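Local structure of alpha-rhamnosidase (Dictyoglomus thermophilum, 6I60) at residues G894-K900 with E925-R931; K846-E850 with I886-V890. The protein probably hydrolyses terminal non-reducing alpha-L-rhamnose residues from alpha-L-rhamnosides, as a glycoside hydrolase. One frame throughout, in Å; residues are numbered along the deposited sequence.

Contact 1 (G894-K900 with E925-R931); sequences GEVHVPK and EKYIVIR
V896 pairs with I930, and V898 with I928, as the hydrogen-bonded pairs of an antiparallel ladder. Four backbone bonds join them, among them V896 N to I930 O at 2.7 Å and V898 N to I928 O at 2.9 Å. K900 N extends the ladder by one bond to K926 O (3.2 Å), almost straight at the hydrogen.

The same two pairs supply the apolar contacts of one face. V896 and I930 lie side by side, and CG2 of V898 meets CD1 of I930 at 3.8 Å. F939 and M884, from the other layer of the domain, pack against this face. On the other face, P899 CB rests 3.9 Å from Y927 CE1. The Y927 ring also lies obliquely beside the H897 ring.

Charges mark both ends. E895 holds its CG anti to the backbone N (chi1 -177°) and runs alongside R931. Its OE1 makes a salt bridge to R931 NH1 at 2.9 Å, with the two planar groups 74° apart. E895 OE2 uses its anti lone pair to accept H897 NE2. E922 binds R931 NH2. At the far end K900 CD lies 3.8 Å from I928 CG1, the side chains crossing at about a right angle. The bend at chi3 (-82°) turns CE and NZ, and NZ forms a salt bridge with E923. Cut back to alanine, K900 would lose the chain that crosses I928, and E923 would probably be left without this salt-bridge mate.

The chemistry is two-sided: valine and isoleucine face the domain interior, while the opposite face carries a polar chain in which E895 ties R931 to H897.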
loop_
_atom_site.group_PDB
_atom_site.type_symbol
_atom_site.label_atom_id
_atom_site.label_comp_id
_atom_site.label_asym_id
_atom_site.label_seq_id
_atom_site.Cartn_x
_atom_site.Cartn_y
_atom_site.Cartn_z
ATOM N N GLY A 894 22.845 16.534 -0.505
ATOM C CA GLY A 894 23.085 15.663 0.629
ATOM C C GLY A 894 23.649 16.432 1.807
ATOM O O GLY A 894 24.419 17.378 1.636
ATOM N N GLU A 895 23.260 16.015 3.010
ATOM C CA GLU A 895 23.736 16.608 4.259
ATOM C C GLU A 895 24.247 15.465 5.133
ATOM O O GLU A 895 23.473 14.826 5.851
ATOM C CB GLU A 895 22.629 17.404 4.945
ATOM C CG GLU A 895 23.067 18.113 6.216
ATOM C CD GLU A 895 22.007 19.058 6.752
ATOM O OE1 GLU A 895 21.650 20.020 6.039
ATOM O OE2 GLU A 895 21.531 18.837 7.887
ATOM N N VAL A 896 25.548 15.206 5.065
ATOM C CA VAL A 896 26.151 14.110 5.812
ATOM C C VAL A 896 26.346 14.526 7.263
ATOM O O VAL A 896 26.776 15.649 7.554
ATOM C CB VAL A 896 27.483 13.690 5.167
ATOM C CG1 VAL A 896 27.911 12.324 5.676
ATOM C CG2 VAL A 896 27.355 13.686 3.655
ATOM N N HIS A 897 26.029 13.618 8.183
ATOM C CA HIS A 897 26.197 13.832 9.621
ATOM C C HIS A 897 27.110 12.730 10.144
ATOM O O HIS A 897 26.648 11.707 10.655
ATOM C CB HIS A 897 24.844 13.839 10.352
ATOM C CG HIS A 897 24.029 15.071 10.111
ATOM N ND1 HIS A 897 22.851 15.325 10.781
ATOM C CD2 HIS A 897 24.220 16.118 9.276
ATOM C CE1 HIS A 897 22.352 16.475 10.368
ATOM N NE2 HIS A 897 23.163 16.977 9.455
ATOM N N VAL A 898 28.416 12.940 10.009
ATOM C CA VAL A 898 29.405 11.980 10.488
ATOM C C VAL A 898 29.465 12.063 12.009
ATOM O O VAL A 898 29.804 13.123 12.557
ATOM C CB VAL A 898 30.783 12.234 9.855
ATOM C CG1 VAL A 898 31.739 11.107 10.197
ATOM C CG2 VAL A 898 30.657 12.389 8.345
ATOM N N PRO A 899 29.142 10.989 12.729
ATOM C CA PRO A 899 29.195 11.041 14.195
ATOM C C PRO A 899 30.626 10.996 14.708
ATOM O O PRO A 899 31.451 10.200 14.251
ATOM C CB PRO A 899 28.415 9.792 14.621
ATOM C CG PRO A 899 28.586 8.842 13.482
ATOM C CD PRO A 899 28.703 9.675 12.229
ATOM N N LYS A 900 30.917 11.869 15.671
ATOM C CA LYS A 900 32.252 11.961 16.262
ATOM C C LYS A 900 32.344 10.942 17.389
ATOM O O LYS A 900 31.948 11.201 18.527
ATOM C CB LYS A 900 32.529 13.377 16.755
ATOM C CG LYS A 900 31.956 14.471 15.870
ATOM C CD LYS A 900 32.647 15.798 16.123
ATOM C CE LYS A 900 32.066 16.499 17.338
ATOM N NZ LYS A 900 32.425 17.944 17.363
ATOM N N GLU A 925 29.268 19.666 18.052
ATOM C CA GLU A 925 29.760 18.952 19.227
ATOM C C GLU A 925 29.301 17.496 19.281
ATOM O O GLU A 925 29.595 16.806 20.265
ATOM C CB GLU A 925 29.368 19.652 20.538
ATOM C CG GLU A 925 29.727 21.144 20.588
ATOM C CD GLU A 925 31.033 21.462 19.877
ATOM O OE1 GLU A 925 31.033 22.334 18.980
ATOM O OE2 GLU A 925 32.062 20.841 20.217
ATOM N N LYS A 926 28.595 17.001 18.261
ATOM C CA LYS A 926 28.157 15.608 18.235
ATOM C C LYS A 926 28.391 15.003 16.856
ATOM O O LYS A 926 28.657 13.803 16.733
ATOM C CB LYS A 926 26.682 15.483 18.629
ATOM C CG LYS A 926 26.452 15.052 20.072
ATOM C CD LYS A 926 25.137 14.291 20.225
ATOM C CE LYS A 926 25.068 13.586 21.571
ATOM N NZ LYS A 926 24.558 12.194 21.449
ATOM N N TYR A 927 28.299 15.826 15.814
ATOM C CA TYR A 927 28.465 15.373 14.443
ATOM C C TYR A 927 29.451 16.273 13.706
ATOM O O TYR A 927 29.820 17.354 14.175
ATOM C CB TYR A 927 27.125 15.353 13.694
ATOM C CG TYR A 927 26.127 14.348 14.223
ATOM C CD1 TYR A 927 26.225 13.000 13.897
ATOM C CD2 TYR A 927 25.080 14.749 15.042
ATOM C CE1 TYR A 927 25.310 12.081 14.377
ATOM C CE2 TYR A 927 24.161 13.839 15.525
ATOM C CZ TYR A 927 24.280 12.508 15.191
ATOM O OH TYR A 927 23.360 11.606 15.676
ATOM N N ILE A 928 29.882 15.799 12.540
ATOM C CA ILE A 928 30.636 16.594 11.577
ATOM C C ILE A 928 29.771 16.721 10.331
ATOM O O ILE A 928 29.389 15.710 9.727
ATOM C CB ILE A 928 32.000 15.968 11.247
ATOM C CG1 ILE A 928 33.014 16.293 12.347
ATOM C CG2 ILE A 928 32.509 16.458 9.898
ATOM C CD1 ILE A 928 33.613 17.684 12.244
ATOM N N VAL A 929 29.455 17.954 9.954
ATOM C CA VAL A 929 28.494 18.221 8.890
ATOM C C VAL A 929 29.232 18.411 7.572
ATOM O O VAL A 929 30.157 19.226 7.475
ATOM C CB VAL A 929 27.637 19.453 9.222
ATOM C CG1 VAL A 929 26.620 19.701 8.120
ATOM C CG2 VAL A 929 26.946 19.267 10.563
ATOM N N ILE A 930 28.818 17.656 6.557
ATOM C CA ILE A 930 29.351 17.766 5.204
ATOM C C ILE A 930 28.177 17.939 4.252
ATOM O O ILE A 930 27.200 17.186 4.322
ATOM C CB ILE A 930 30.190 16.534 4.812
ATOM C CG1 ILE A 930 31.319 16.307 5.820
ATOM C CG2 ILE A 930 30.754 16.694 3.411
ATOM C CD1 ILE A 930 31.872 14.898 5.810
ATOM N N ARG A 931 28.269 18.933 3.374
ATOM C CA ARG A 931 27.227 19.228 2.399
ATOM C C ARG A 931 27.753 18.900 1.009
ATOM O O ARG A 931 28.781 19.442 0.589
ATOM C CB ARG A 931 26.796 20.693 2.484
ATOM C CG ARG A 931 25.892 20.995 3.663
ATOM C CD ARG A 931 25.851 22.482 3.969
ATOM N NE ARG A 931 25.779 22.742 5.404
ATOM C CZ ARG A 931 24.682 22.589 6.139
ATOM N NH1 ARG A 931 23.553 22.176 5.577
ATOM N NH2 ARG A 931 24.713 22.852 7.439
#

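Contact 2 (K846-E850 with I886-V890); sequences KIIFE and ISVPV
The F849 ring lies over the side chain of I886, the main bump of this contact. I886 CB sits nearly above the ring centre, 3.9 Å from the centroid and 9° off the normal, a CH-pi contact. Its two branches spread across that face of the ring: I886 CG2 touches F849 CD1 at 3.7 Å, and I886 CD1 comes equally near F849 CD2. This straddle follows from chi1 of 69°, which sets I886 CG1 between the backbone N and the carbonyl carbon. I847 CG2, from the ring's own strand, lies against the opposite face near its rim, so an isoleucine flanks each face, I886 centrally and I847 off-centre.

V888 fills the hollow beside the ring. Its CG2 meets F849 CE2 obliquely at 3.7 Å, and its CG1 meets I847 CD1 at 4.0 Å as the two side chains slide past each other. The end of I847, CD1, also meets the P889 ring at CD, 4.1 Å away.

The strands run antiparallel, 176° between their directions, but their axes come no closer than 9.4 Å. They belong to different sheets and meet through side chains. V871 and I873 of strand 869-877 continue the packing around I847 and F849.

Contact here is thus apolar and depends on fit, joining the two sheets of the C-terminal beta-sandwich. The polar groups turn elsewhere: K846 NZ to E893, and S887 OG to S936.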
loop_
_atom_site.group_PDB
_atom_site.type_symbol
_atom_site.label_atom_id
_atom_site.label_comp_id
_atom_site.label_asym_id
_atom_site.label_seq_id
_atom_site.Cartn_x
_atom_site.Cartn_y
_atom_site.Cartn_z
ATOM N N LYS A 846 16.412 17.501 -0.346
ATOM C CA LYS A 846 17.598 17.421 0.493
ATOM C C LYS A 846 17.545 16.109 1.257
ATOM O O LYS A 846 16.492 15.736 1.784
ATOM C CB LYS A 846 17.686 18.606 1.459
ATOM C CG LYS A 846 18.840 18.525 2.447
ATOM C CD LYS A 846 19.171 19.894 3.021
ATOM C CE LYS A 846 20.662 20.186 2.939
ATOM N NZ LYS A 846 20.960 21.615 3.238
ATOM N N ILE A 847 18.671 15.404 1.301
ATOM C CA ILE A 847 18.776 14.123 1.984
ATOM C C ILE A 847 19.706 14.285 3.176
ATOM O O ILE A 847 20.759 14.924 3.073
ATOM C CB ILE A 847 19.284 13.021 1.033
ATOM C CG1 ILE A 847 18.602 13.141 -0.331
ATOM C CG2 ILE A 847 19.052 11.643 1.635
ATOM C CD1 ILE A 847 19.155 12.199 -1.367
ATOM N N ILE A 848 19.311 13.714 4.310
ATOM C CA ILE A 848 20.107 13.740 5.531
ATOM C C ILE A 848 20.687 12.347 5.730
ATOM O O ILE A 848 19.949 11.384 5.969
ATOM C CB ILE A 848 19.279 14.176 6.747
ATOM C CG1 ILE A 848 18.550 15.487 6.453
ATOM C CG2 ILE A 848 20.168 14.330 7.968
ATOM C CD1 ILE A 848 17.728 16.000 7.612
ATOM N N PHE A 849 22.010 12.238 5.626
ATOM C CA PHE A 849 22.726 10.979 5.840
ATOM C C PHE A 849 23.309 11.017 7.250
ATOM O O PHE A 849 24.436 11.461 7.463
ATOM C CB PHE A 849 23.811 10.780 4.787
ATOM C CG PHE A 849 23.289 10.686 3.380
ATOM C CD1 PHE A 849 22.805 9.484 2.886
ATOM C CD2 PHE A 849 23.293 11.793 2.548
ATOM C CE1 PHE A 849 22.329 9.393 1.591
ATOM C CE2 PHE A 849 22.818 11.707 1.253
ATOM C CZ PHE A 849 22.336 10.504 0.773
ATOM N N GLU A 850 22.530 10.541 8.223
ATOM C CA GLU A 850 22.917 10.563 9.634
ATOM C C GLU A 850 22.865 9.148 10.195
ATOM O O GLU A 850 21.840 8.729 10.756
ATOM C CB GLU A 850 22.015 11.500 10.433
ATOM C CG GLU A 850 22.423 11.667 11.883
ATOM C CD GLU A 850 21.373 12.390 12.698
ATOM O OE1 GLU A 850 21.079 13.563 12.382
ATOM O OE2 GLU A 850 20.839 11.783 13.648
ATOM N N ILE A 886 27.865 7.276 0.444
ATOM C CA ILE A 886 26.527 7.761 0.136
ATOM C C ILE A 886 26.402 7.963 -1.368
ATOM O O ILE A 886 27.393 8.053 -2.098
ATOM C CB ILE A 886 26.191 9.068 0.885
ATOM C CG1 ILE A 886 27.038 10.223 0.347
ATOM C CG2 ILE A 886 26.397 8.894 2.382
ATOM C CD1 ILE A 886 26.470 11.592 0.659
ATOM N N SER A 887 25.155 8.029 -1.826
ATOM C CA SER A 887 24.849 8.276 -3.230
ATOM C C SER A 887 23.677 9.241 -3.305
ATOM O O SER A 887 22.613 8.973 -2.738
ATOM C CB SER A 887 24.529 6.973 -3.964
ATOM O OG SER A 887 25.720 6.292 -4.322
ATOM N N VAL A 888 23.876 10.361 -3.993
ATOM C CA VAL A 888 22.861 11.392 -4.149
ATOM C C VAL A 888 22.537 11.503 -5.639
ATOM O O VAL A 888 23.451 11.691 -6.439
ATOM C CB VAL A 888 23.311 12.756 -3.600
ATOM C CG1 VAL A 888 22.145 13.735 -3.576
ATOM C CG2 VAL A 888 23.917 12.593 -2.213
ATOM N N PRO A 889 21.275 11.401 -6.040
ATOM C CA PRO A 889 20.931 11.554 -7.457
ATOM C C PRO A 889 20.932 13.023 -7.862
ATOM O O PRO A 889 21.037 13.931 -7.037
ATOM C CB PRO A 889 19.527 10.951 -7.539
ATOM C CG PRO A 889 18.939 11.221 -6.192
ATOM C CD PRO A 889 20.082 11.194 -5.196
ATOM N N VAL A 890 20.811 13.241 -9.172
ATOM C CA VAL A 890 20.803 14.597 -9.707
ATOM C C VAL A 890 19.507 15.309 -9.303
ATOM O O VAL A 890 18.447 14.684 -9.157
ATOM C CB VAL A 890 20.978 14.574 -11.238
ATOM C CG1 VAL A 890 21.393 15.934 -11.756
ATOM C CG2 VAL A 890 22.017 13.534 -11.648
#

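Overall arrangement
The two contacts lie about 12 Å apart, centre to centre, in the C-terminal beta domain. Contact 2 comes first along the chain and closes before contact 1 opens; strand 882-888 leads straight on to strand 893-899. Strands 846-849, 893-899 and 927-932 are successive neighbours in one five-stranded sheet, while 882-888 belongs to the facing seven-stranded one. Contact 1 is therefore edge-to-edge pairing within a sheet, and contact 2 is packing between sheets. Probable hydrogen bonds from E895 N to I847 O and H897 N to F849 O join them. V896 also packs on I886, so both contacts share one sandwich interior.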